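16 kDa beta-galactoside-binding lectin (PDB 1QMJ) binds beta-galactosides as a homodimeric galectin, lactose and laminin among its ligands, and may take part in regulating differentiation. Local coordinates at residues 83-87 with 97-101; 1-5 with 120-126; 14-19 with 128-132. One frame throughout, in Å; residues are numbered along the deposited sequence.

Interaction 1: 83-87 with 97-101; sequences KVEIC and VKVPE. With BME (beta-mercaptoethanol), chain C.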
ATOM      1  N   LYS A  83      15.505   2.416  11.263  1.00 40.90           N
ATOM      2  CA  LYS A  83      14.749   1.623  10.284  1.00 41.26           C
ATOM      3  C   LYS A  83      14.034   0.515  11.044  1.00 39.84           C
ATOM      4  O   LYS A  83      14.666  -0.427  11.545  1.00 39.52           O
ATOM      5  CB  LYS A  83      15.700   1.016   9.251  1.00 44.65           C
ATOM      6  CG  LYS A  83      16.241   2.043   8.256  1.00 54.22           C
ATOM      7  CD  LYS A  83      17.645   1.704   7.754  1.00 60.66           C
ATOM      8  CE  LYS A  83      18.306   2.859   7.000  1.00 64.22           C
ATOM      9  NZ  LYS A  83      19.745   2.651   6.778  1.00 66.44           N
ATOM     10  N   VAL A  84      12.728   0.647  11.120  1.00 37.43           N
ATOM     11  CA  VAL A  84      11.900  -0.313  11.852  1.00 32.59           C
ATOM     12  C   VAL A  84      10.758  -0.870  11.005  1.00 30.39           C
ATOM     13  O   VAL A  84      10.351  -0.253  10.003  1.00 30.28           O
ATOM     14  CB  VAL A  84      11.280   0.372  13.076  1.00 30.91           C
ATOM     15  CG1 VAL A  84      10.300   1.489  12.706  1.00 26.28           C
ATOM     16  CG2 VAL A  84      10.493  -0.588  13.966  1.00 29.67           C
ATOM     17  N   GLU A  85      10.314  -2.029  11.486  1.00 29.52           N
ATOM     18  CA  GLU A  85       9.197  -2.804  10.926  1.00 30.37           C
ATOM     19  C   GLU A  85       8.127  -2.935  12.010  1.00 29.30           C
ATOM     20  O   GLU A  85       8.388  -3.456  13.106  1.00 30.16           O
ATOM     21  CB  GLU A  85       9.656  -4.207  10.496  1.00 33.27           C
ATOM     22  CG  GLU A  85       8.514  -5.036   9.881  1.00 42.45           C
ATOM     23  CD  GLU A  85       8.977  -6.365   9.272  1.00 46.59           C
ATOM     24  OE1 GLU A  85       9.797  -7.123   9.918  1.00 51.59           O
ATOM     25  OE2 GLU A  85       8.546  -6.729   8.109  1.00 49.10           O
ATOM     26  N   ILE A  86       6.956  -2.456  11.679  1.00 27.67           N
ATOM     27  CA  ILE A  86       5.809  -2.471  12.591  1.00 26.20           C
ATOM     28  C   ILE A  86       4.776  -3.498  12.117  1.00 28.42           C
ATOM     29  O   ILE A  86       4.275  -3.429  10.989  1.00 28.10           O
ATOM     30  CB  ILE A  86       5.189  -1.072  12.620  1.00 26.42           C
ATOM     31  CG1 ILE A  86       6.175  -0.006  13.116  1.00 24.63           C
ATOM     32  CG2 ILE A  86       3.968  -0.975  13.533  1.00 26.22           C
ATOM     33  CD1 ILE A  86       5.824   1.408  12.648  1.00 30.71           C
ATOM     34  N   CYS A  87       4.485  -4.435  13.004  1.00 28.43           N
ATOM     35  CA  CYS A  87       3.519  -5.515  12.731  1.00 28.94           C
ATOM     36  C   CYS A  87       2.240  -5.283  13.531  1.00 27.05           C
ATOM     37  O   CYS A  87       2.274  -5.098  14.758  1.00 25.34           O
ATOM     38  CB  CYS A  87       4.123  -6.860  13.119  1.00 31.39           C
ATOM     39  SG  CYS A  87       5.587  -7.315  12.067  1.00 42.27           S
ATOM     40  N   VAL A  97       0.480  -4.373  18.420  1.00 25.76           N
ATOM     41  CA  VAL A  97       1.501  -3.731  17.599  1.00 26.01           C
ATOM     42  C   VAL A  97       2.849  -4.221  18.084  1.00 26.42           C
ATOM     43  O   VAL A  97       3.239  -3.982  19.231  1.00 28.61           O
ATOM     44  CB  VAL A  97       1.422  -2.209  17.734  1.00 23.14           C
ATOM     45  CG1 VAL A  97       2.425  -1.480  16.836  1.00 22.75           C
ATOM     46  CG2 VAL A  97       0.049  -1.643  17.363  1.00 21.32           C
ATOM     47  N   LYS A  98       3.559  -4.910  17.220  1.00 28.04           N
ATOM     48  CA  LYS A  98       4.866  -5.437  17.605  1.00 28.92           C
ATOM     49  C   LYS A  98       5.999  -4.879  16.778  1.00 28.36           C
ATOM     50  O   LYS A  98       5.927  -4.831  15.540  1.00 26.34           O
ATOM     51  CB  LYS A  98       4.963  -6.963  17.454  1.00 32.57           C
ATOM     52  CG  LYS A  98       3.674  -7.635  17.007  1.00 41.36           C
ATOM     53  CD  LYS A  98       3.274  -8.806  17.915  1.00 49.49           C
ATOM     54  CE  LYS A  98       4.134 -10.059  17.712  1.00 53.88           C
ATOM     55  NZ  LYS A  98       3.494 -11.282  18.226  1.00 56.91           N
ATOM     56  N   VAL A  99       6.988  -4.487  17.528  1.00 27.98           N
ATOM     57  CA  VAL A  99       8.240  -3.973  17.017  1.00 31.62           C
ATOM     58  C   VAL A  99       9.325  -4.875  17.567  1.00 34.48           C
ATOM     59  O   VAL A  99       9.045  -5.713  18.449  1.00 33.35           O
ATOM     60  CB  VAL A  99       8.480  -2.532  17.473  1.00 31.46           C
ATOM     61  CG1 VAL A  99       7.499  -1.534  16.858  1.00 30.60           C
ATOM     62  CG2 VAL A  99       8.360  -2.352  18.986  1.00 34.80           C
ATOM     63  N   PRO A 100      10.418  -5.014  17.057  1.00 39.33           N
ATOM     64  CA  PRO A 100      11.367  -6.006  17.585  1.00 43.76           C
ATOM     65  C   PRO A 100      11.576  -6.103  19.112  1.00 46.61           C
ATOM     66  O   PRO A 100      11.774  -7.199  19.639  1.00 49.66           O
ATOM     67  CB  PRO A 100      12.663  -5.672  16.839  1.00 43.01           C
ATOM     68  CG  PRO A 100      12.518  -4.193  16.541  1.00 41.93           C
ATOM     69  CD  PRO A 100      11.082  -4.100  16.108  1.00 40.15           C
ATOM     70  N   GLU A 101      11.474  -4.985  19.824  1.00 47.55           N
ATOM     71  CA  GLU A 101      11.702  -4.986  21.271  1.00 48.99           C
ATOM     72  C   GLU A 101      10.466  -5.109  22.158  1.00 47.50           C
ATOM     73  O   GLU A 101      10.486  -5.809  23.174  1.00 45.57           O
ATOM     74  CB  GLU A 101      12.462  -3.719  21.690  1.00 53.03           C
ATOM     75  CG  GLU A 101      13.608  -3.322  20.771  1.00 59.23           C
ATOM     76  CD  GLU A 101      13.220  -2.249  19.758  1.00 61.73           C
ATOM     77  OE1 GLU A 101      12.192  -2.401  19.062  1.00 59.17           O
ATOM     78  OE2 GLU A 101      13.960  -1.245  19.662  1.00 67.06           O
TER
HETATM   79  C1  BME C 500       8.334  -6.883  14.669  1.00 59.26           C
HETATM   80  C2  BME C 500       8.256  -7.705  13.382  1.00 54.15           C
HETATM   81  O1  BME C 500       9.163  -5.763  14.453  1.00 63.14           O
HETATM   82  S2  BME C 500       6.649  -8.530  13.223  1.00 53.57           S
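C87 and K98 form an antiparallel hydrogen-bonded pair with two nearly straight backbone bonds: C87 N reaches K98 O at 2.9 Å, and K98 N returns to C87 O at 2.8 Å. C87 O also takes a CA-H contact from V97 CA at 3.2 Å. Beyond K98 the chains diverge, and P100, lacking an N-H, has no donor to offer E85 O, the next acceptor of the ladder.

On the far side from E85 and C87, the contact is apolar. I86 and V97 lie side by side; V97 CG1 stands anti to its backbone N (chi1 -177°), which brings it to 3.7 Å from I86 CG2. Such branched side chains suit this buried face, where V97 also meets L42 and F44. V99 CG1 lies 4.3 Å from V84 CG2, and P100, at the border of this face, crosses V84 at about a right angle.

The thiol of C87 carries a covalent adduct, its SG bonded to S2 of beta-mercaptoethanol, probably from crystallisation. The adduct's O1 donates to E85 O at 2.8 Å, supplying the donor that P100 N cannot.

This is the open end of the 83-90/94-98 beta hairpin in the five-stranded sheet of the galectin sandwich.

Interaction 2: 1-5 with 120-126; sequences QGLVV and VEGDFKV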
ATOM      1  N   GLN A   1       7.296  10.128   4.045  1.00 64.92           N
ATOM      2  CA  GLN A   1       6.244   9.401   3.278  1.00 62.07           C
ATOM      3  C   GLN A   1       4.941   9.532   4.032  1.00 61.14           C
ATOM      4  O   GLN A   1       4.938   9.731   5.250  1.00 63.61           O
ATOM      5  CB  GLN A   1       6.596   7.919   3.159  1.00 62.41           C
ATOM      6  CG  GLN A   1       7.652   7.596   2.123  1.00 66.74           C
ATOM      7  CD  GLN A   1       7.062   7.362   0.753  1.00 70.10           C
ATOM      8  OE1 GLN A   1       6.044   7.955   0.395  1.00 76.43           O
ATOM      9  NE2 GLN A   1       7.685   6.484  -0.019  1.00 72.01           N
ATOM     10  N   GLY A   2       3.860   9.409   3.336  1.00 57.24           N
ATOM     11  CA  GLY A   2       2.551   9.473   4.003  1.00 53.74           C
ATOM     12  C   GLY A   2       1.457   9.051   3.027  1.00 50.74           C
ATOM     13  O   GLY A   2       0.750   9.889   2.448  1.00 53.82           O
ATOM     14  N   LEU A   3       1.334   7.749   2.864  1.00 43.53           N
ATOM     15  CA  LEU A   3       0.341   7.184   1.946  1.00 37.32           C
ATOM     16  C   LEU A   3      -0.865   6.616   2.702  1.00 32.76           C
ATOM     17  O   LEU A   3      -0.835   6.422   3.927  1.00 30.90           O
ATOM     18  CB  LEU A   3       0.951   6.058   1.091  1.00 38.49           C
ATOM     19  CG  LEU A   3       1.822   5.062   1.864  1.00 40.84           C
ATOM     20  CD1 LEU A   3       1.004   4.010   2.618  1.00 40.86           C
ATOM     21  CD2 LEU A   3       2.768   4.277   0.945  1.00 43.62           C
ATOM     22  N   VAL A   4      -1.892   6.377   1.918  1.00 28.06           N
ATOM     23  CA  VAL A   4      -3.159   5.824   2.392  1.00 25.51           C
ATOM     24  C   VAL A   4      -3.520   4.607   1.549  1.00 26.09           C
ATOM     25  O   VAL A   4      -3.432   4.640   0.312  1.00 27.53           O
ATOM     26  CB  VAL A   4      -4.276   6.866   2.262  1.00 24.46           C
ATOM     27  CG1 VAL A   4      -5.636   6.346   2.736  1.00 21.32           C
ATOM     28  CG2 VAL A   4      -4.014   8.135   3.074  1.00 20.95           C
ATOM     29  N   VAL A   5      -3.915   3.564   2.245  1.00 25.75           N
ATOM     30  CA  VAL A   5      -4.317   2.300   1.618  1.00 23.89           C
ATOM     31  C   VAL A   5      -5.762   1.980   1.989  1.00 24.24           C
ATOM     32  O   VAL A   5      -6.128   1.971   3.173  1.00 26.45           O
ATOM     33  CB  VAL A   5      -3.419   1.154   2.095  1.00 23.44           C
ATOM     34  CG1 VAL A   5      -3.535  -0.096   1.219  1.00 20.99           C
ATOM     35  CG2 VAL A   5      -1.932   1.516   2.105  1.00 18.42           C
ATOM     36  N   VAL A 120      -0.243   6.037   6.882  1.00 21.76           N
ATOM     37  CA  VAL A 120       1.001   6.324   7.590  1.00 24.22           C
ATOM     38  C   VAL A 120       1.244   7.813   7.422  1.00 27.95           C
ATOM     39  O   VAL A 120       1.197   8.318   6.304  1.00 30.85           O
ATOM     40  CB  VAL A 120       2.203   5.544   6.999  1.00 24.30           C
ATOM     41  CG1 VAL A 120       3.478   5.916   7.739  1.00 22.39           C
ATOM     42  CG2 VAL A 120       1.961   4.035   7.090  1.00 20.69           C
ATOM     43  N   GLU A 121       1.457   8.519   8.528  1.00 30.17           N
ATOM     44  CA  GLU A 121       1.699   9.958   8.479  1.00 31.69           C
ATOM     45  C   GLU A 121       2.859  10.386   9.377  1.00 29.91           C
ATOM     46  O   GLU A 121       3.368   9.604  10.187  1.00 27.89           O
ATOM     47  CB  GLU A 121       0.423  10.738   8.829  1.00 34.33           C
ATOM     48  CG  GLU A 121      -0.143  10.444  10.208  1.00 44.79           C
ATOM     49  CD  GLU A 121      -1.451  11.178  10.482  1.00 52.66           C
ATOM     50  OE1 GLU A 121      -2.393  11.055   9.665  1.00 56.22           O
ATOM     51  OE2 GLU A 121      -1.539  11.867  11.524  1.00 55.77           O
ATOM     52  N   GLY A 122       3.281  11.633   9.213  1.00 27.13           N
ATOM     53  CA  GLY A 122       4.377  12.149  10.006  1.00 30.25           C
ATOM     54  C   GLY A 122       5.744  11.908   9.396  1.00 32.82           C
ATOM     55  O   GLY A 122       5.891  11.686   8.187  1.00 34.19           O
ATOM     56  N   ASP A 123       6.753  11.935  10.254  1.00 34.53           N
ATOM     57  CA  ASP A 123       8.133  11.763   9.838  1.00 32.63           C
ATOM     58  C   ASP A 123       8.574  10.313   9.761  1.00 32.88           C
ATOM     59  O   ASP A 123       9.459   9.875  10.504  1.00 31.19           O
ATOM     60  CB  ASP A 123       9.042  12.559  10.767  1.00 35.36           C
ATOM     61  CG  ASP A 123       8.632  14.015  10.859  1.00 37.69           C
ATOM     62  OD1 ASP A 123       8.519  14.669   9.802  1.00 40.62           O
ATOM     63  OD2 ASP A 123       8.391  14.497  11.983  1.00 38.72           O
ATOM     64  N   PHE A 124       7.951   9.576   8.846  1.00 32.42           N
ATOM     65  CA  PHE A 124       8.266   8.173   8.625  1.00 30.34           C
ATOM     66  C   PHE A 124       8.338   7.978   7.119  1.00 30.15           C
ATOM     67  O   PHE A 124       7.539   8.548   6.369  1.00 29.68           O
ATOM     68  CB  PHE A 124       7.176   7.272   9.222  1.00 25.03           C
ATOM     69  CG  PHE A 124       7.551   5.810   9.294  1.00 23.12           C
ATOM     70  CD1 PHE A 124       8.514   5.364  10.191  1.00 21.43           C
ATOM     71  CD2 PHE A 124       6.907   4.872   8.492  1.00 24.48           C
ATOM     72  CE1 PHE A 124       8.831   4.014  10.297  1.00 19.68           C
ATOM     73  CE2 PHE A 124       7.218   3.512   8.592  1.00 23.98           C
ATOM     74  CZ  PHE A 124       8.181   3.087   9.498  1.00 22.96           C
ATOM     75  N   LYS A 125       9.336   7.229   6.672  1.00 31.22           N
ATOM     76  CA  LYS A 125       9.499   6.950   5.257  1.00 31.34           C
ATOM     77  C   LYS A 125       9.176   5.471   5.025  1.00 28.48           C
ATOM     78  O   LYS A 125       9.912   4.587   5.459  1.00 25.52           O
ATOM     79  CB  LYS A 125      10.929   7.265   4.809  1.00 33.82           C
ATOM     80  CG  LYS A 125      11.136   7.181   3.314  1.00 38.67           C
ATOM     81  CD  LYS A 125      12.615   7.102   2.963  1.00 46.20           C
ATOM     82  CE  LYS A 125      13.242   5.793   3.438  1.00 48.21           C
ATOM     83  NZ  LYS A 125      12.636   4.585   2.793  1.00 48.19           N
ATOM     84  N   VAL A 126       8.028   5.218   4.407  1.00 28.14           N
ATOM     85  CA  VAL A 126       7.584   3.862   4.116  1.00 28.74           C
ATOM     86  C   VAL A 126       8.458   3.253   3.017  1.00 28.71           C
ATOM     87  O   VAL A 126       8.780   3.901   2.014  1.00 27.85           O
ATOM     88  CB  VAL A 126       6.099   3.837   3.668  1.00 29.18           C
ATOM     89  CG1 VAL A 126       5.613   2.401   3.490  1.00 29.34           C
ATOM     90  CG2 VAL A 126       5.234   4.563   4.676  1.00 29.17           C
TER
HETATM   91  O   HOH W   1       7.451  12.403   5.439  1.00 55.34           O
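Q1 sets its CG beside its own backbone N (chi1 -78°), and a turn about the CB-CG bond (chi2 -88°) lays the chain alongside the backbone of K125 and V126, although the residue is poorly ordered. V126 in turn holds CG2 beside its backbone N, where this methyl meets Q1 CB at 3.9 Å. The contact lays the N terminus of the galectin beta-sandwich along the link between its two sheets: 120-122 ends a strand of one, 124-126 begins a strand of the other, and an inverse gamma turn centred on D123 joins them. G122 suits this tight connection because its positive phi is easily reached without a side chain.

The backbone N of Q1 is gripped twice, by F124 O at 2.8 Å and by a water that also donates to G122 O. G2, having no side chain, brings its CA to within 2.9 Å of V120 O in a CA-H...O contact.

L3 turns its branched, apolar end inward, CD2 lying 4.3 Å from V126 CG1, and it also packs on I129 of its own chain and on F131 of the second subunit. V4 and V5 then pair with a strand of the second subunit, so the sheet continues across the dimer interface. Where strand pairing takes over from the N-terminal loop, V120 N donates to L3 O at 3.0 Å, almost in line with the carbonyl bond.

Interaction 3: 14-19 with 128-132; sequences ECVKVK and AIKFS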
ATOM      1  N   GLU A  14      -4.721 -12.207  10.544  1.00 45.55           N
ATOM      2  CA  GLU A  14      -3.838 -11.670   9.496  1.00 45.10           C
ATOM      3  C   GLU A  14      -2.911 -10.619  10.102  1.00 43.36           C
ATOM      4  O   GLU A  14      -3.266  -9.934  11.071  1.00 44.88           O
ATOM      5  CB  GLU A  14      -4.666 -11.040   8.384  1.00 46.85           C
ATOM      6  CG  GLU A  14      -5.503 -12.064   7.622  1.00 50.79           C
ATOM      7  CD  GLU A  14      -6.479 -11.418   6.646  1.00 54.71           C
ATOM      8  OE1 GLU A  14      -6.074 -10.486   5.854  1.00 57.66           O
ATOM      9  OE2 GLU A  14      -7.709 -11.807   6.614  1.00 57.19           O
ATOM     10  N   CYS A  15      -1.743 -10.518   9.511  1.00 41.90           N
ATOM     11  CA  CYS A  15      -0.712  -9.582   9.963  1.00 41.25           C
ATOM     12  C   CYS A  15      -0.386  -8.560   8.866  1.00 39.15           C
ATOM     13  O   CYS A  15      -0.219  -8.912   7.691  1.00 37.42           O
ATOM     14  CB  CYS A  15       0.560 -10.367  10.315  1.00 44.45           C
ATOM     15  SG  CYS A  15       2.025  -9.282  10.685  1.00 54.00           S
ATOM     16  N   VAL A  16      -0.311  -7.317   9.302  1.00 35.92           N
ATOM     17  CA  VAL A  16       0.025  -6.176   8.437  1.00 35.03           C
ATOM     18  C   VAL A  16       1.358  -5.612   8.902  1.00 33.33           C
ATOM     19  O   VAL A  16       1.491  -5.138  10.035  1.00 35.14           O
ATOM     20  CB  VAL A  16      -1.045  -5.084   8.535  1.00 34.74           C
ATOM     21  CG1 VAL A  16      -0.659  -3.806   7.783  1.00 34.76           C
ATOM     22  CG2 VAL A  16      -2.396  -5.508   7.962  1.00 35.66           C
ATOM     23  N   LYS A  17       2.326  -5.677   8.026  1.00 29.60           N
ATOM     24  CA  LYS A  17       3.672  -5.197   8.338  1.00 29.13           C
ATOM     25  C   LYS A  17       4.029  -3.956   7.537  1.00 28.20           C
ATOM     26  O   LYS A  17       3.951  -3.946   6.302  1.00 28.24           O
ATOM     27  CB  LYS A  17       4.710  -6.262   8.005  1.00 27.99           C
ATOM     28  CG  LYS A  17       4.539  -7.552   8.800  1.00 35.71           C
ATOM     29  CD  LYS A  17       5.663  -8.548   8.529  1.00 42.82           C
ATOM     30  CE  LYS A  17       5.715  -9.692   9.538  1.00 47.18           C
ATOM     31  NZ  LYS A  17       7.042 -10.317   9.620  1.00 51.13           N
ATOM     32  N   VAL A  18       4.413  -2.944   8.278  1.00 26.18           N
ATOM     33  CA  VAL A  18       4.837  -1.671   7.709  1.00 24.09           C
ATOM     34  C   VAL A  18       6.313  -1.467   8.016  1.00 27.38           C
ATOM     35  O   VAL A  18       6.712  -1.349   9.181  1.00 28.34           O
ATOM     36  CB  VAL A  18       4.046  -0.505   8.309  1.00 22.52           C
ATOM     37  CG1 VAL A  18       4.517   0.857   7.786  1.00 24.35           C
ATOM     38  CG2 VAL A  18       2.550  -0.571   8.005  1.00 20.30           C
ATOM     39  N   LYS A  19       7.088  -1.440   6.959  1.00 28.07           N
ATOM     40  CA  LYS A  19       8.535  -1.235   7.049  1.00 26.30           C
ATOM     41  C   LYS A  19       8.860   0.162   6.549  1.00 27.15           C
ATOM     42  O   LYS A  19       8.276   0.642   5.572  1.00 26.58           O
ATOM     43  CB  LYS A  19       9.279  -2.257   6.187  1.00 31.75           C
ATOM     44  CG  LYS A  19       8.830  -3.698   6.425  1.00 40.14           C
ATOM     45  CD  LYS A  19       9.618  -4.707   5.585  1.00 47.59           C
ATOM     46  CE  LYS A  19      11.049  -4.921   6.091  1.00 49.28           C
ATOM     47  NZ  LYS A  19      11.933  -3.775   5.826  1.00 52.82           N
ATOM     48  N   ALA A 128       8.002  -0.455   2.551  1.00 22.93           N
ATOM     49  CA  ALA A 128       7.241  -1.630   2.152  1.00 23.68           C
ATOM     50  C   ALA A 128       6.063  -1.910   3.074  1.00 26.08           C
ATOM     51  O   ALA A 128       6.109  -1.588   4.263  1.00 26.99           O
ATOM     52  CB  ALA A 128       8.164  -2.844   2.123  1.00 26.52           C
ATOM     53  N   ILE A 129       5.003  -2.485   2.506  1.00 25.57           N
ATOM     54  CA  ILE A 129       3.797  -2.876   3.237  1.00 25.71           C
ATOM     55  C   ILE A 129       3.547  -4.330   2.842  1.00 28.13           C
ATOM     56  O   ILE A 129       3.395  -4.636   1.656  1.00 26.97           O
ATOM     57  CB  ILE A 129       2.561  -2.014   2.864  1.00 26.43           C
ATOM     58  CG1 ILE A 129       2.818  -0.551   3.243  1.00 28.83           C
ATOM     59  CG2 ILE A 129       1.307  -2.548   3.564  1.00 24.17           C
ATOM     60  CD1 ILE A 129       1.574   0.249   3.567  1.00 33.04           C
ATOM     61  N   LYS A 130       3.562  -5.223   3.825  1.00 28.66           N
ATOM     62  CA  LYS A 130       3.366  -6.649   3.578  1.00 30.44           C
ATOM     63  C   LYS A 130       2.115  -7.178   4.259  1.00 29.12           C
ATOM     64  O   LYS A 130       1.728  -6.690   5.318  1.00 29.62           O
ATOM     65  CB  LYS A 130       4.571  -7.442   4.090  1.00 32.31           C
ATOM     66  CG  LYS A 130       5.906  -7.037   3.496  1.00 40.44           C
ATOM     67  CD  LYS A 130       7.024  -7.876   4.096  1.00 46.57           C
ATOM     68  CE  LYS A 130       8.392  -7.461   3.580  1.00 48.66           C
ATOM     69  NZ  LYS A 130       9.473  -8.269   4.221  1.00 52.01           N
ATOM     70  N   PHE A 131       1.513  -8.204   3.668  1.00 28.38           N
ATOM     71  CA  PHE A 131       0.314  -8.823   4.219  1.00 31.96           C
ATOM     72  C   PHE A 131       0.600 -10.302   4.471  1.00 35.93           C
ATOM     73  O   PHE A 131       1.247 -10.969   3.657  1.00 37.26           O
ATOM     74  CB  PHE A 131      -0.868  -8.641   3.263  1.00 32.08           C
ATOM     75  CG  PHE A 131      -1.085  -7.213   2.843  1.00 32.89           C
ATOM     76  CD1 PHE A 131      -1.822  -6.343   3.644  1.00 30.30           C
ATOM     77  CD2 PHE A 131      -0.505  -6.719   1.673  1.00 32.07           C
ATOM     78  CE1 PHE A 131      -1.976  -5.002   3.290  1.00 28.23           C
ATOM     79  CE2 PHE A 131      -0.652  -5.384   1.310  1.00 30.13           C
ATOM     80  CZ  PHE A 131      -1.390  -4.522   2.123  1.00 29.58           C
ATOM     81  N   SER A 132       0.178 -10.793   5.631  1.00 41.50           N
ATOM     82  CA  SER A 132       0.394 -12.182   6.018  1.00 44.91           C
ATOM     83  C   SER A 132      -0.841 -12.741   6.721  1.00 46.21           C
ATOM     84  O   SER A 132      -0.726 -13.777   7.405  1.00 48.42           O
ATOM     85  CB  SER A 132       1.612 -12.274   6.940  1.00 46.39           C
ATOM     86  OG  SER A 132       2.720 -11.588   6.379  1.00 52.49           O
ATOM     87  OXT SER A 132      -1.927 -12.141   6.565  1.00 49.84           O
TER
HETATM   88  O   HOH W   2      -3.547  -9.374   5.524  1.00 39.14           O
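Strands 16-19 and 128-131 run antiparallel, their axes 4.8 Å apart at closest approach and their directions 165° apart. K17 with K130 and K19 with A128 are hydrogen-bonded pairs; V16 with F131 and V18 with I129 are non-hydrogen-bonded ones. K17 N to K130 O is almost straight at 3.0 Å, while A128 N reaches K19 O at 3.2 Å from above the carbonyl plane. The pairing continues to the C terminus, where S132 N donates to C15 O at 2.8 Å and the terminal OXT receives a weak bond from C15 N. A water bonded to E14 OE1 at 2.8 Å also reaches OXT weakly, standing between two acidic groups.

Lysines suit the outer face, where their long chains pack while their amino groups keep apart. K19 CD lies 3.6 Å from K130 CE; turns about CG-CD (chi3 73°) and CD-CE then leave K19 NZ and K130 NZ 5.4 Å apart.

On the inner face V16, V18 and I129 are buried against L118 and V120 of the opposing sheet. Strand 83-90 flanks strand 16-22 on its other side, whereas 128-130 pairs with a strand of the second subunit, its small A128 packing on K130 of that subunit.

In the fold
From the N terminus, interaction 2 brings residues 1-5 to 120-126 and so closes a loop spanning most of the chain. Interaction 3 starts later, at 14-19, and finishes later, at 128-132, so the two loops cross; they share strand 124-131. The short hairpin of interaction 1 falls within both loops. Its strand 83-90 lies beside strand 16-22, I86 N probably bonding to V18 O, while E85 and C87 rest on K17. Interaction 2 sends F124 between the sheets to meet V84, I86 and V18, and L3 to meet I129. Interactions 1 and 3 join strands within the five-stranded sheet, interaction 2 links it to the other sheet, and 2 and 3 reach the dimer interface.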